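Local coordinates for protein pectate lyase (Paenibacillus sp. 0602, PDB 5GT5) that cleaves polygalacturonate by eliminative depolymerisation, and probably methylated pectins too, likely in an endo mode and with calcium as the likely cofactor, at residues 257-265 / 278-286. The protein carries 1 engineered substitution. Sequence-based numbering, arbitrary orientation.
Sequences ANANLSITL and PRLRGGNAH
The carbonyl oxygen L261 O takes two donors: N284 N at 2.9 Å, tilted 26° from the carbonyl plane, and a water at 2.7 Å. That water also donates to A259 O and accepts from N284 ND2, tying the 3-10 turn 257-260 to the asparagine side chain, whose OD1 is held by N402 N. From here strands 262-265 and 284-286 run parallel. I263 turns both its N and its O to strand 284-286, the N donating to N284 O and the O accepting H286 N at 2.9 Å. The next rung is L265 N to H286 O, 2.8 Å, and the ladder goes on to Y288. These are successive coils of the right-handed parallel beta-helix of polysaccharide lyase family 1, and strand 184-194 continues the ladder beyond 262-265. I263 and A285 stack in line on the face turned to the inside of the coil; with CG1 of I263 trans to the backbone N (chi1 -172°), CG2 meets A285 CB at 3.6 Å. On the same interior side L265 CD1 meets P278 CD at 4.1 Å; the proline side chain is about 6 Å from that of R276, the likely active-site arginine. On the other face S262, N284, T264 and H286 line up, and the imidazole is fixed at both nitrogens, by Y409 and E337. N258 lies alongside R281: its ND2, bonded to T252 O, rests 3.7 Å from R281 CB, while R281 NE is salt-bridged to E330. G282, with a positive phi of 74°, and G283 lead past the 3-10 turn, and G283 CA sends a C-H towards L261 O.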
loop_
_atom_site.group_PDB
_atom_site.type_symbol
_atom_site.label_atom_id
_atom_site.label_comp_id
_atom_site.label_asym_id
_atom_site.label_seq_id
_atom_site.Cartn_x
_atom_site.Cartn_y
_atom_site.Cartn_z
ATOM N N ALA A 257 15.421 0.786 2.928
ATOM C CA ALA A 257 14.099 1.211 2.462
ATOM C C ALA A 257 14.076 1.677 0.998
ATOM O O ALA A 257 13.026 1.746 0.387
ATOM C CB ALA A 257 13.531 2.287 3.377
ATOM N N ASN A 258 15.240 2.008 0.437
ATOM C CA ASN A 258 15.271 2.445 -0.956
ATOM C C ASN A 258 14.812 1.325 -1.877
ATOM O O ASN A 258 14.299 1.591 -2.982
ATOM C CB ASN A 258 16.672 2.889 -1.359
ATOM C CG ASN A 258 17.127 4.159 -0.650
ATOM O OD1 ASN A 258 16.313 4.942 -0.183
ATOM N ND2 ASN A 258 18.439 4.408 -0.651
ATOM N N ALA A 259 14.974 0.072 -1.435
ATOM C CA ALA A 259 14.569 -1.043 -2.293
ATOM C C ALA A 259 13.072 -1.034 -2.525
ATOM O O ALA A 259 12.589 -1.597 -3.526
ATOM C CB ALA A 259 14.981 -2.369 -1.662
ATOM N N ASN A 260 12.337 -0.350 -1.650
ATOM C CA ASN A 260 10.882 -0.310 -1.761
ATOM C C ASN A 260 10.325 0.812 -2.617
ATOM O O ASN A 260 9.105 0.862 -2.870
ATOM C CB ASN A 260 10.259 -0.232 -0.371
ATOM C CG ASN A 260 10.687 -1.387 0.504
ATOM O OD1 ASN A 260 11.277 -1.181 1.555
ATOM N ND2 ASN A 260 10.450 -2.608 0.038
ATOM N N LEU A 261 11.197 1.732 -3.021
ATOM C CA LEU A 261 10.743 2.847 -3.846
ATOM C C LEU A 261 10.233 2.367 -5.178
ATOM O O LEU A 261 10.906 1.560 -5.838
ATOM C CB LEU A 261 11.868 3.856 -4.051
ATOM C CG LEU A 261 12.438 4.506 -2.794
ATOM C CD1 LEU A 261 13.860 5.015 -3.055
ATOM C CD2 LEU A 261 11.531 5.635 -2.266
ATOM N N SER A 262 9.063 2.846 -5.577
ATOM C CA SER A 262 8.583 2.598 -6.928
ATOM C C SER A 262 7.909 3.850 -7.462
ATOM O O SER A 262 7.174 4.575 -6.737
ATOM C CB SER A 262 7.667 1.369 -7.019
ATOM O OG SER A 262 6.445 1.540 -6.288
ATOM N N ILE A 263 8.214 4.136 -8.726
ATOM C CA ILE A 263 7.671 5.313 -9.386
ATOM C C ILE A 263 7.516 5.109 -10.895
ATOM O O ILE A 263 8.375 4.507 -11.544
ATOM C CB ILE A 263 8.538 6.558 -9.067
ATOM C CG1 ILE A 263 7.859 7.817 -9.580
ATOM C CG2 ILE A 263 9.960 6.476 -9.647
ATOM C CD1 ILE A 263 8.453 9.106 -8.972
ATOM N N THR A 264 6.394 5.589 -11.425
ATOM C CA THR A 264 6.136 5.648 -12.857
ATOM C C THR A 264 6.035 7.093 -13.263
ATOM O O THR A 264 5.288 7.868 -12.637
ATOM C CB THR A 264 4.798 4.970 -13.208
ATOM O OG1 THR A 264 4.803 3.635 -12.693
ATOM C CG2 THR A 264 4.553 4.955 -14.711
ATOM N N LEU A 265 6.755 7.465 -14.328
ATOM C CA LEU A 265 6.648 8.802 -14.960
ATOM C C LEU A 265 6.140 8.609 -16.387
ATOM O O LEU A 265 6.718 7.812 -17.130
ATOM C CB LEU A 265 8.032 9.466 -15.046
ATOM C CG LEU A 265 8.847 9.502 -13.746
ATOM C CD1 LEU A 265 10.228 10.076 -14.010
ATOM C CD2 LEU A 265 8.122 10.313 -12.663
ATOM N N PRO A 278 14.487 10.290 -13.730
ATOM C CA PRO A 278 14.666 10.588 -12.307
ATOM C C PRO A 278 16.088 10.281 -11.870
ATOM O O PRO A 278 16.893 9.781 -12.669
ATOM C CB PRO A 278 13.701 9.618 -11.647
ATOM C CG PRO A 278 13.882 8.355 -12.518
ATOM C CD PRO A 278 14.137 8.863 -13.927
ATOM N N ARG A 279 16.417 10.589 -10.614
ATOM C CA ARG A 279 17.595 9.978 -9.987
ATOM C C ARG A 279 17.105 8.959 -8.966
ATOM O O ARG A 279 16.466 9.315 -7.969
ATOM C CB ARG A 279 18.458 11.015 -9.274
ATOM C CG ARG A 279 19.794 10.422 -8.782
ATOM C CD ARG A 279 20.273 11.144 -7.521
ATOM N NE ARG A 279 21.673 10.824 -7.275
ATOM C CZ ARG A 279 22.099 9.678 -6.759
ATOM N NH1 ARG A 279 21.243 8.718 -6.385
ATOM N NH2 ARG A 279 23.416 9.515 -6.619
ATOM N N LEU A 280 17.417 7.691 -9.207
ATOM C CA LEU A 280 16.948 6.605 -8.347
ATOM C C LEU A 280 18.068 5.949 -7.556
ATOM O O LEU A 280 19.149 5.722 -8.087
ATOM C CB LEU A 280 16.314 5.529 -9.222
ATOM C CG LEU A 280 15.796 4.293 -8.468
ATOM C CD1 LEU A 280 14.617 4.631 -7.532
ATOM C CD2 LEU A 280 15.350 3.264 -9.510
ATOM N N ARG A 281 17.789 5.600 -6.296
ATOM C CA ARG A 281 18.598 4.652 -5.521
ATOM C C ARG A 281 17.753 3.418 -5.232
ATOM O O ARG A 281 16.608 3.534 -4.782
ATOM C CB ARG A 281 18.988 5.242 -4.162
ATOM C CG ARG A 281 20.018 6.320 -4.209
ATOM C CD ARG A 281 20.354 6.785 -2.786
ATOM N NE ARG A 281 21.579 7.553 -2.795
ATOM C CZ ARG A 281 21.676 8.872 -2.866
ATOM N NH1 ARG A 281 20.593 9.650 -2.917
ATOM N NH2 ARG A 281 22.876 9.435 -2.881
ATOM N N GLY A 282 18.311 2.223 -5.477
ATOM C CA GLY A 282 17.760 0.988 -4.904
ATOM C C GLY A 282 16.476 0.374 -5.436
ATOM O O GLY A 282 16.351 -0.842 -5.509
ATOM N N GLY A 283 15.487 1.201 -5.751
ATOM C CA GLY A 283 14.162 0.698 -6.096
ATOM C C GLY A 283 13.915 0.468 -7.571
ATOM O O GLY A 283 14.784 -0.050 -8.267
ATOM N N ASN A 284 12.713 0.833 -8.025
ATOM C CA ASN A 284 12.270 0.648 -9.396
ATOM C C ASN A 284 11.640 1.904 -9.931
ATOM O O ASN A 284 10.754 2.477 -9.303
ATOM C CB ASN A 284 11.224 -0.470 -9.494
ATOM C CG ASN A 284 11.781 -1.819 -9.174
ATOM O OD1 ASN A 284 12.622 -2.347 -9.893
ATOM N ND2 ASN A 284 11.283 -2.418 -8.089
ATOM N N ALA A 285 12.099 2.351 -11.096
ATOM C CA ALA A 285 11.500 3.502 -11.754
ATOM C C ALA A 285 11.253 3.209 -13.216
ATOM O O ALA A 285 12.156 2.702 -13.890
ATOM C CB ALA A 285 12.391 4.717 -11.638
ATOM N N HIS A 286 10.065 3.557 -13.703
ATOM C CA HIS A 286 9.677 3.350 -15.095
ATOM C C HIS A 286 9.206 4.674 -15.671
ATOM O O HIS A 286 8.236 5.266 -15.161
ATOM C CB HIS A 286 8.565 2.284 -15.144
ATOM C CG HIS A 286 8.017 2.023 -16.519
ATOM N ND1 HIS A 286 6.683 1.754 -16.738
ATOM C CD2 HIS A 286 8.630 1.924 -17.720
ATOM C CE1 HIS A 286 6.485 1.552 -18.030
ATOM N NE2 HIS A 286 7.639 1.662 -18.653
HETATM O O HOH W 1 10.506 -1.138 -5.553
#